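Local coordinates for protein hydrolase, HAD superfamily, subfamily III A (Legionella pneumophila, PDB 3N1U) that probably hydrolyses 3-deoxy-D-manno-octulosonate 8-phosphate to 3-deoxy-D-manno-octulosonate and inorganic phosphate, a magnesium-dependent step of lipopolysaccharide biosynthesis, at residues A[116-119]-A[120-124]; A[107-110]-A[111-114]; A[98-101]-A[102-106]; A[72-75]-A[76-80]. All coordinates share one frame; numbering follows the deposited sequence.

Interaction 1 of 4, residues A[116-119]-A[120-124]. With CA (calcium ion), chain B.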
loop_
_atom_site.group_PDB
_atom_site.type_symbol
_atom_site.label_atom_id
_atom_site.label_comp_id
_atom_site.label_asym_id
_atom_site.label_seq_id
_atom_site.Cartn_x
_atom_site.Cartn_y
_atom_site.Cartn_z
ATOM N N ILE A 116 -17.763 -13.624 -5.377
ATOM C CA ILE A 116 -17.157 -12.587 -4.554
ATOM C C ILE A 116 -16.880 -11.323 -5.420
ATOM O O ILE A 116 -16.242 -11.379 -6.491
ATOM C CB ILE A 116 -15.924 -13.123 -3.761
ATOM C CG1 ILE A 116 -15.385 -12.036 -2.801
ATOM C CG2 ILE A 116 -14.820 -13.671 -4.730
ATOM C CD1 ILE A 116 -14.298 -12.574 -1.813
ATOM N N GLY A 117 -17.432 -10.218 -4.950
ATOM C CA GLY A 117 -17.545 -8.997 -5.744
ATOM C C GLY A 117 -17.217 -7.763 -4.897
ATOM O O GLY A 117 -17.154 -7.842 -3.670
ATOM N N ASP A 118 -17.100 -6.611 -5.541
ATOM C CA ASP A 118 -16.913 -5.332 -4.800
ATOM C C ASP A 118 -17.763 -4.123 -5.290
ATOM O O ASP A 118 -17.814 -3.084 -4.608
ATOM C CB ASP A 118 -15.428 -4.939 -4.860
ATOM C CG ASP A 118 -15.035 -4.350 -6.207
ATOM O OD1 ASP A 118 -15.169 -5.010 -7.285
ATOM O OD2 ASP A 118 -14.524 -3.201 -6.183
ATOM N N ASP A 119 -18.391 -4.209 -6.481
ATOM C CA ASP A 119 -19.031 -3.003 -7.062
ATOM C C ASP A 119 -20.406 -3.355 -7.697
ATOM O O ASP A 119 -20.791 -4.549 -7.767
ATOM C CB ASP A 119 -18.076 -2.241 -8.038
ATOM C CG ASP A 119 -18.315 -0.708 -8.036
ATOM O OD1 ASP A 119 -19.465 -0.277 -7.787
ATOM O OD2 ASP A 119 -17.355 0.067 -8.302
ATOM N N LEU A 120 -21.157 -2.349 -8.116
ATOM C CA LEU A 120 -22.560 -2.540 -8.473
ATOM C C LEU A 120 -22.802 -3.582 -9.561
ATOM O O LEU A 120 -23.812 -4.268 -9.506
ATOM C CB LEU A 120 -23.193 -1.174 -8.840
ATOM C CG LEU A 120 -22.954 -0.107 -7.753
ATOM C CD1 LEU A 120 -23.526 1.220 -8.285
ATOM C CD2 LEU A 120 -23.684 -0.504 -6.477
ATOM N N PRO A 121 -21.901 -3.700 -10.560
ATOM C CA PRO A 121 -22.201 -4.750 -11.579
ATOM C C PRO A 121 -22.119 -6.195 -11.070
ATOM O O PRO A 121 -22.683 -7.105 -11.704
ATOM C CB PRO A 121 -21.200 -4.472 -12.703
ATOM C CG PRO A 121 -20.713 -2.945 -12.420
ATOM C CD PRO A 121 -20.701 -2.901 -10.914
ATOM N N ASP A 122 -21.523 -6.383 -9.891
ATOM C CA ASP A 122 -21.500 -7.695 -9.223
ATOM C C ASP A 122 -22.798 -7.997 -8.475
ATOM O O ASP A 122 -23.077 -9.144 -8.148
ATOM C CB ASP A 122 -20.335 -7.756 -8.226
ATOM C CG ASP A 122 -18.990 -7.487 -8.866
ATOM O OD1 ASP A 122 -18.663 -8.099 -9.919
ATOM O OD2 ASP A 122 -18.236 -6.647 -8.312
ATOM N N LEU A 123 -23.565 -6.957 -8.164
ATOM C CA LEU A 123 -24.753 -7.125 -7.308
ATOM C C LEU A 123 -25.778 -8.205 -7.749
ATOM O O LEU A 123 -26.196 -9.016 -6.930
ATOM C CB LEU A 123 -25.499 -5.782 -7.174
ATOM C CG LEU A 123 -25.338 -5.084 -5.841
ATOM C CD1 LEU A 123 -26.236 -3.834 -5.959
ATOM C CD2 LEU A 123 -25.856 -6.072 -4.756
ATOM N N PRO A 124 -26.188 -8.211 -9.028
ATOM C CA PRO A 124 -27.173 -9.247 -9.416
ATOM C C PRO A 124 -26.626 -10.669 -9.287
ATOM O O PRO A 124 -27.403 -11.573 -9.011
ATOM C CB PRO A 124 -27.440 -8.944 -10.894
ATOM C CG PRO A 124 -27.044 -7.458 -11.070
ATOM C CD PRO A 124 -25.907 -7.264 -10.132
HETATM CA CA CA B . -14.493 -4.943 -9.370
HETATM O O HOH W 1 -14.459 -2.601 -8.848
HETATM O O HOH W 2 -16.819 -5.051 -10.092
HETATM O O HOH W 3 -14.100 -4.288 -11.641
#
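Asp122 reaches back from the turn that leads into helix 123-128 and grips the backbone of Asp118 and Asp119 just beyond strand 113-117, forming the acidic GDDxxD loop of the HAD superfamily. The packed part centres on Asp122 OD2, which accepts two backbone N-H groups. Asp119 N makes the straighter bond to Asp122 OD2 (3.1 Å, 167°), meeting it on the anti side close to the carboxylate plane, whereas Asp118 N lies 3.0 Å from Asp122 OD2 and comes from above that plane. In return Asp122 N donates to Asp119 O at 2.9 Å. The backbone at Gly117 passes close to the same carboxylate, with Gly117 CA 3.5 Å from Asp122 OD2. The other oxygen, Asp122 OD1, is held by Tyr115 and Lys95, so both ends of the carboxylate are fixed.

The Asp119 carboxylate turns forward to the next residue, Asp119 OD1 accepting from Leu120 N at 2.7 Å, while Arg160 of the second subunit pairs with the same oxygen. In contrast to this direct packing, the hydrated side faces the calcium ion, and water mediates part of the contact. There the Asp118 carboxylate stands between its own backbone N and carbonyl carbon (chi1 77°), which turns OD1 to the metal and leaves OD2 to a metal-bound water and to Gln50 of the second subunit. Asp25 and the backbone O of Asp27 join three waters in completing the calcium site. Asp118 OD1 binds calcium at 2.2 Å, and a second metal-bound water donates to Asp122 OD2 at 2.8 Å.

Interaction 2 of 4, residues A[107-110]-A[111-114]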
loop_
_atom_site.group_PDB
_atom_site.type_symbol
_atom_site.label_atom_id
_atom_site.label_comp_id
_atom_site.label_asym_id
_atom_site.label_seq_id
_atom_site.Cartn_x
_atom_site.Cartn_y
_atom_site.Cartn_z
ATOM N N GLY A 107 -23.281 -26.951 -15.671
ATOM C CA GLY A 107 -24.468 -27.804 -15.337
ATOM C C GLY A 107 -24.877 -27.682 -13.860
ATOM O O GLY A 107 -25.554 -28.548 -13.311
ATOM N N LEU A 108 -24.513 -26.571 -13.234
ATOM C CA LEU A 108 -24.747 -26.383 -11.799
ATOM C C LEU A 108 -26.012 -25.598 -11.454
ATOM O O LEU A 108 -26.469 -24.759 -12.239
ATOM C CB LEU A 108 -23.539 -25.691 -11.125
ATOM C CG LEU A 108 -22.169 -26.386 -11.110
ATOM C CD1 LEU A 108 -21.102 -25.488 -10.343
ATOM C CD2 LEU A 108 -22.279 -27.743 -10.465
ATOM N N ASN A 109 -26.557 -25.855 -10.262
ATOM C CA ASN A 109 -27.658 -25.021 -9.784
ATOM C C ASN A 109 -27.119 -23.672 -9.313
ATOM O O ASN A 109 -25.931 -23.594 -8.894
ATOM C CB ASN A 109 -28.386 -25.724 -8.633
ATOM C CG ASN A 109 -29.045 -27.008 -9.073
ATOM O OD1 ASN A 109 -29.380 -27.179 -10.262
ATOM N ND2 ASN A 109 -29.221 -27.955 -8.112
ATOM N N ASP A 110 -27.969 -22.640 -9.296
ATOM C CA ASP A 110 -27.556 -21.287 -8.771
ATOM C C ASP A 110 -26.932 -21.446 -7.375
ATOM O O ASP A 110 -25.887 -20.836 -7.052
ATOM C CB ASP A 110 -28.737 -20.289 -8.654
ATOM C CG ASP A 110 -29.269 -19.773 -10.023
ATOM O OD1 ASP A 110 -28.472 -19.459 -10.921
ATOM O OD2 ASP A 110 -30.494 -19.712 -10.196
ATOM N N ASP A 111 -27.527 -22.309 -6.549
ATOM C CA ASP A 111 -27.064 -22.388 -5.183
ATOM C C ASP A 111 -25.750 -23.178 -5.025
ATOM O O ASP A 111 -25.248 -23.303 -3.926
ATOM C CB ASP A 111 -28.164 -22.841 -4.209
ATOM C CG ASP A 111 -28.561 -24.315 -4.373
ATOM O OD1 ASP A 111 -28.034 -25.011 -5.258
ATOM O OD2 ASP A 111 -29.419 -24.784 -3.586
ATOM N N GLU A 112 -25.171 -23.649 -6.127
ATOM C CA GLU A 112 -23.889 -24.348 -6.067
ATOM C C GLU A 112 -22.747 -23.436 -6.476
ATOM O O GLU A 112 -21.573 -23.858 -6.477
ATOM C CB GLU A 112 -23.917 -25.601 -6.957
ATOM C CG GLU A 112 -25.018 -26.619 -6.501
ATOM C CD GLU A 112 -25.048 -27.860 -7.363
ATOM O OE1 GLU A 112 -25.347 -27.760 -8.572
ATOM O OE2 GLU A 112 -24.775 -28.937 -6.827
ATOM N N PHE A 113 -23.088 -22.191 -6.813
ATOM C CA PHE A 113 -22.073 -21.153 -7.052
ATOM C C PHE A 113 -21.868 -20.249 -5.827
ATOM O O PHE A 113 -22.851 -19.903 -5.137
ATOM C CB PHE A 113 -22.526 -20.237 -8.217
ATOM C CG PHE A 113 -22.377 -20.855 -9.553
ATOM C CD1 PHE A 113 -21.126 -20.885 -10.188
ATOM C CD2 PHE A 113 -23.504 -21.431 -10.198
ATOM C CE1 PHE A 113 -20.985 -21.498 -11.433
ATOM C CE2 PHE A 113 -23.365 -22.029 -11.450
ATOM C CZ PHE A 113 -22.096 -22.065 -12.059
ATOM N N ALA A 114 -20.604 -19.867 -5.577
ATOM C CA ALA A 114 -20.287 -18.687 -4.778
ATOM C C ALA A 114 -19.776 -17.605 -5.719
ATOM O O ALA A 114 -19.208 -17.923 -6.790
ATOM C CB ALA A 114 -19.217 -19.051 -3.660
HETATM O O HOH W 4 -28.395 -27.601 -5.394
#
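The Phe113 ring carries Leu108 CD1 over one face, in a CH-pi contact 4.2 Å from the ring centroid and 20° off the normal, displaced toward the rim. Asp110 O lies at the ring's edge, in its plane, Leu108 CB packs 3.7 Å from Phe113 CE2, and the Tyr99 ring meets Phe113 edge-to-face. The second flat group, the Glu112 carboxylate, uses the anti lone pair of OE1 to accept a nearly straight bond from Asn109 N (2.8 Å, 169°). Its plane is 30° from that of the Asn109 amide. With CG beside the backbone N, Glu112 folds back over the turn, and Leu108 CD2 packs 3.6 Å from Glu112 OE1.

Two backbone bonds close the short 3-10 turn, Glu112 N to Asn109 O at 2.9 Å and Phe113 N to Asp110 O at 3.1 Å. On the outer side a water bridges Asn109 ND2 and Asp111 OD1, while Asp111 OD2 pairs with Lys18. The turn thus joins helix 96-106 to strand 113-117: Phe113 enters the central parallel sheet against Cys21 and Ile23 of strand 21-24, and Leu102 and Leu106 of the helix pack against its ring.

Interaction 3 of 4, residues A[98-101]-A[102-106]; sequences AYQH and LKKTL
Thr105 and His101 meet one turn apart, with His101 O accepting from both Thr105 OG1 and Thr105 N. The hydroxyl is 2.7 Å from His101 O and the amide N 3.0 Å from the same oxygen, and they arrive from opposite faces of the carbonyl plane. Thr105 OG1 reaches back because it stands beside its own backbone N (chi1 -54°). It also comes within 3.4 Å of His101 CE1, the imidazole crossing it at an oblique angle.

On another side of the helix the Lys103 chain runs past Tyr99, its CD 4.0 Å from Tyr99 CE2 in an approach neither squarely over the face nor at the edge. Lys103 CE lies near Tyr99 OH. The Lys104 chain, bent at its last torsion, passes across Gln100, with Lys104 CG 3.5 Å from Gln100 O.

Beneath these side chains the helical bonds set the spacing: Leu102 N to Ala98 O at 2.9 Å, Lys103 N to Tyr99 O at 2.9 Å and Lys104 N to Gln100 O at 3.0 Å. Farther out, Tyr89 on strand 87-89 bonds to His101 ND1, and its ring meets the imidazole. The Tyr99 hydroxyl is held by Asp110. Leu102 packs on Ile23 and on His87 and Tyr89 of strand 87-89. With Leu102 and Tyr99 against the sheet and His101, Lys104 and Thr105 exposed, this is an amphipathic helix flanking the central parallel sheet of the Rossmann-like HAD core.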
loop_
_atom_site.group_PDB
_atom_site.type_symbol
_atom_site.label_atom_id
_atom_site.label_comp_id
_atom_site.label_asym_id
_atom_site.label_seq_id
_atom_site.Cartn_x
_atom_site.Cartn_y
_atom_site.Cartn_z
ATOM N N ALA A 98 -22.543 -13.572 -18.873
ATOM C CA ALA A 98 -21.421 -14.484 -18.647
ATOM C C ALA A 98 -21.760 -15.542 -17.575
ATOM O O ALA A 98 -21.338 -16.681 -17.680
ATOM C CB ALA A 98 -20.145 -13.703 -18.220
ATOM N N TYR A 99 -22.424 -15.127 -16.497
ATOM C CA TYR A 99 -22.829 -16.077 -15.475
ATOM C C TYR A 99 -23.715 -17.169 -16.059
ATOM O O TYR A 99 -23.564 -18.352 -15.737
ATOM C CB TYR A 99 -23.600 -15.375 -14.363
ATOM C CG TYR A 99 -24.191 -16.378 -13.373
ATOM C CD1 TYR A 99 -23.387 -16.990 -12.413
ATOM C CD2 TYR A 99 -25.547 -16.720 -13.412
ATOM C CE1 TYR A 99 -23.925 -17.926 -11.511
ATOM C CE2 TYR A 99 -26.085 -17.638 -12.532
ATOM C CZ TYR A 99 -25.267 -18.228 -11.574
ATOM O OH TYR A 99 -25.824 -19.131 -10.700
ATOM N N GLN A 100 -24.656 -16.782 -16.927
ATOM C CA GLN A 100 -25.584 -17.781 -17.467
ATOM C C GLN A 100 -24.839 -18.766 -18.376
ATOM O O GLN A 100 -25.151 -19.962 -18.399
ATOM C CB GLN A 100 -26.797 -17.101 -18.181
ATOM C CG GLN A 100 -27.918 -18.088 -18.624
ATOM C CD GLN A 100 -28.519 -18.941 -17.491
ATOM O OE1 GLN A 100 -28.673 -18.488 -16.336
ATOM N NE2 GLN A 100 -28.862 -20.182 -17.825
ATOM N N HIS A 101 -23.838 -18.265 -19.097
ATOM C CA HIS A 101 -23.013 -19.104 -19.953
ATOM C C HIS A 101 -22.187 -20.080 -19.122
ATOM O O HIS A 101 -22.088 -21.277 -19.461
ATOM C CB HIS A 101 -22.066 -18.253 -20.804
ATOM C CG HIS A 101 -21.214 -19.066 -21.732
ATOM N ND1 HIS A 101 -20.061 -19.691 -21.317
ATOM C CD2 HIS A 101 -21.361 -19.380 -23.043
ATOM C CE1 HIS A 101 -19.524 -20.347 -22.329
ATOM N NE2 HIS A 101 -20.302 -20.191 -23.385
ATOM N N LEU A 102 -21.598 -19.573 -18.035
ATOM C CA LEU A 102 -20.826 -20.437 -17.124
ATOM C C LEU A 102 -21.734 -21.511 -16.510
ATOM O O LEU A 102 -21.359 -22.676 -16.376
ATOM C CB LEU A 102 -20.196 -19.599 -16.025
ATOM C CG LEU A 102 -19.355 -20.381 -15.012
ATOM C CD1 LEU A 102 -18.142 -21.095 -15.619
ATOM C CD2 LEU A 102 -18.948 -19.461 -13.839
ATOM N N LYS A 103 -22.950 -21.106 -16.146
ATOM C CA LYS A 103 -23.892 -22.031 -15.554
ATOM C C LYS A 103 -24.212 -23.167 -16.535
ATOM O O LYS A 103 -24.261 -24.341 -16.144
ATOM C CB LYS A 103 -25.135 -21.265 -15.115
ATOM C CG LYS A 103 -26.256 -22.100 -14.509
ATOM C CD LYS A 103 -27.303 -21.089 -14.053
ATOM C CE LYS A 103 -28.099 -21.586 -12.892
ATOM N NZ LYS A 103 -29.349 -22.141 -13.345
ATOM N N LYS A 104 -24.434 -22.820 -17.808
ATOM C CA LYS A 104 -24.715 -23.824 -18.836
ATOM C C LYS A 104 -23.519 -24.760 -18.994
ATOM O O LYS A 104 -23.686 -25.972 -19.121
ATOM C CB LYS A 104 -25.058 -23.187 -20.188
ATOM C CG LYS A 104 -26.435 -22.599 -20.250
ATOM C CD LYS A 104 -26.723 -22.068 -21.657
ATOM C CE LYS A 104 -28.177 -21.624 -21.823
ATOM N NZ LYS A 104 -28.501 -20.491 -20.890
ATOM N N THR A 105 -22.313 -24.188 -19.000
ATOM C CA THR A 105 -21.095 -24.954 -19.217
ATOM C C THR A 105 -20.892 -25.981 -18.108
ATOM O O THR A 105 -20.547 -27.137 -18.374
ATOM C CB THR A 105 -19.868 -23.995 -19.272
ATOM O OG1 THR A 105 -20.112 -22.967 -20.262
ATOM C CG2 THR A 105 -18.547 -24.774 -19.542
ATOM N N LEU A 106 -21.135 -25.569 -16.867
ATOM C CA LEU A 106 -20.872 -26.440 -15.724
ATOM C C LEU A 106 -22.048 -27.340 -15.337
ATOM O O LEU A 106 -21.834 -28.344 -14.686
ATOM C CB LEU A 106 -20.413 -25.619 -14.503
ATOM C CG LEU A 106 -19.070 -24.888 -14.642
ATOM C CD1 LEU A 106 -18.624 -24.327 -13.272
ATOM C CD2 LEU A 106 -18.014 -25.848 -15.177
#

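Interaction 4 of 4, residues A[72-75]-A[76-80]; sequences QNAV and VDHRM
His78 folds back toward Ala74 in the first turn of helix 74-83, the helical crossover of the beta-alpha-beta unit that links strands 64-68 and 87-89. Its CB lies 3.7 Å from Val75 O. CG stands beside the backbone N (chi1 -71°), which carries the imidazole back along the helix toward the Ala74 carbonyl oxygen. ND1 approaches most closely, 3.0 Å from Ala74 O, and CE1 follows at 4.2 Å from Ala74 CB. The ring is oblique to the carbonyl oxygen, and Ala74 O accepts from His78 N at 3.0 Å. Asn39 of the third subunit packs against His78 as well.

Nearby, Val76 N bonds to Asn73 O at 3.3 Å and Arg79 N to Val75 O. Asp77 swings its carboxylate back toward the beginning of the helix, where Lys90 forms a salt bridge with OD2 and Tyr88 bonds to OD1. Val75 and Arg79 pack on Phe47 of strand 43-48 and also meet Asp38 and Leu35, respectively, of the third subunit, which places the helix at a subunit interface. On the Asp77 side of the turn, Asp77 OD2 lies 3.4 Å from Ala74 CA.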
loop_
_atom_site.group_PDB
_atom_site.type_symbol
_atom_site.label_atom_id
_atom_site.label_comp_id
_atom_site.label_asym_id
_atom_site.label_seq_id
_atom_site.Cartn_x
_atom_site.Cartn_y
_atom_site.Cartn_z
ATOM N N GLN A 72 -10.289 -5.837 -19.502
ATOM C CA GLN A 72 -10.053 -6.428 -20.830
ATOM C C GLN A 72 -8.559 -6.619 -21.095
ATOM O O GLN A 72 -8.175 -7.203 -22.081
ATOM C CB GLN A 72 -10.591 -5.506 -21.933
ATOM C CG GLN A 72 -12.107 -5.554 -22.121
ATOM C CD GLN A 72 -12.609 -4.699 -23.273
ATOM O OE1 GLN A 72 -12.088 -3.605 -23.533
ATOM N NE2 GLN A 72 -13.646 -5.193 -23.972
ATOM N N ASN A 73 -7.706 -6.092 -20.238
ATOM C CA ASN A 73 -6.293 -6.046 -20.614
ATOM C C ASN A 73 -5.580 -7.410 -20.426
ATOM O O ASN A 73 -6.097 -8.303 -19.756
ATOM C CB ASN A 73 -5.602 -4.913 -19.847
ATOM C CG ASN A 73 -5.735 -5.093 -18.349
ATOM O OD1 ASN A 73 -5.007 -5.876 -17.772
ATOM N ND2 ASN A 73 -6.713 -4.432 -17.733
ATOM N N ALA A 74 -4.402 -7.553 -21.023
ATOM C CA ALA A 74 -3.647 -8.795 -21.007
ATOM C C ALA A 74 -3.063 -9.174 -19.618
ATOM O O ALA A 74 -2.773 -10.337 -19.396
ATOM C CB ALA A 74 -2.549 -8.770 -22.072
ATOM N N VAL A 75 -2.931 -8.216 -18.684
ATOM C CA VAL A 75 -2.627 -8.603 -17.289
ATOM C C VAL A 75 -3.512 -9.774 -16.794
ATOM O O VAL A 75 -3.022 -10.710 -16.158
ATOM C CB VAL A 75 -2.813 -7.404 -16.317
ATOM C CG1 VAL A 75 -2.620 -7.874 -14.841
ATOM C CG2 VAL A 75 -1.841 -6.289 -16.655
ATOM N N VAL A 76 -4.821 -9.688 -17.059
ATOM C CA VAL A 76 -5.775 -10.683 -16.591
ATOM C C VAL A 76 -5.412 -12.062 -17.187
ATOM O O VAL A 76 -5.335 -13.036 -16.464
ATOM C CB VAL A 76 -7.240 -10.266 -16.926
ATOM C CG1 VAL A 76 -8.247 -11.391 -16.610
ATOM C CG2 VAL A 76 -7.587 -8.920 -16.173
ATOM N N ASP A 77 -5.147 -12.117 -18.499
ATOM C CA ASP A 77 -4.815 -13.375 -19.174
ATOM C C ASP A 77 -3.559 -14.005 -18.581
ATOM O O ASP A 77 -3.518 -15.249 -18.328
ATOM C CB ASP A 77 -4.626 -13.142 -20.679
ATOM C CG ASP A 77 -5.863 -12.526 -21.311
ATOM O OD1 ASP A 77 -6.923 -13.202 -21.388
ATOM O OD2 ASP A 77 -5.765 -11.378 -21.748
ATOM N N HIS A 78 -2.557 -13.165 -18.327
ATOM C CA HIS A 78 -1.303 -13.671 -17.729
ATOM C C HIS A 78 -1.535 -14.251 -16.366
ATOM O O HIS A 78 -1.029 -15.327 -16.053
ATOM C CB HIS A 78 -0.224 -12.592 -17.651
ATOM C CG HIS A 78 0.327 -12.216 -18.987
ATOM N ND1 HIS A 78 0.192 -10.950 -19.526
ATOM C CD2 HIS A 78 1.021 -12.942 -19.892
ATOM C CE1 HIS A 78 0.782 -10.917 -20.711
ATOM N NE2 HIS A 78 1.287 -12.113 -20.958
ATOM N N ARG A 79 -2.328 -13.565 -15.557
ATOM C CA ARG A 79 -2.650 -14.106 -14.227
ATOM C C ARG A 79 -3.473 -15.398 -14.269
ATOM O O ARG A 79 -3.225 -16.337 -13.501
ATOM C CB ARG A 79 -3.340 -13.050 -13.353
ATOM C CG ARG A 79 -3.624 -13.529 -11.904
ATOM C CD ARG A 79 -2.309 -13.767 -11.098
ATOM N NE ARG A 79 -2.553 -14.028 -9.671
ATOM C CZ ARG A 79 -1.729 -14.766 -8.911
ATOM N NH1 ARG A 79 -0.626 -15.331 -9.448
ATOM N NH2 ARG A 79 -2.018 -14.981 -7.644
HETATM N N MSE A 80 -4.473 -15.460 -15.153
HETATM C CA MSE A 80 -5.270 -16.664 -15.230
HETATM C C MSE A 80 -4.422 -17.854 -15.657
HETATM O O MSE A 80 -4.626 -18.958 -15.158
HETATM C CB MSE A 80 -6.412 -16.494 -16.234
HETATM C CG MSE A 80 -7.364 -15.395 -15.918
HETATM SE SE MSE A 80 -8.410 -15.705 -14.286
HETATM C CE MSE A 80 -7.196 -14.719 -13.038
#

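Along the chain the order is interaction 4, then 3, 2 and 1. The last three form a nearly unbroken run through the HAD core: helix 96-106 holds interaction 3, the turn after it interaction 2, and strand 113-117 leads from interaction 2 to interaction 1, whose centres are about 17 Å apart. Interactions 2 and 3 touch, with centres about 10 Å apart. Interaction 4 stands apart on helix 74-83, its centre about 20 Å from those of interactions 1 and 3. Thus the strand carries the chain from a peripheral turn to the calcium site, while interactions 1 and 4 also meet neighbouring subunits.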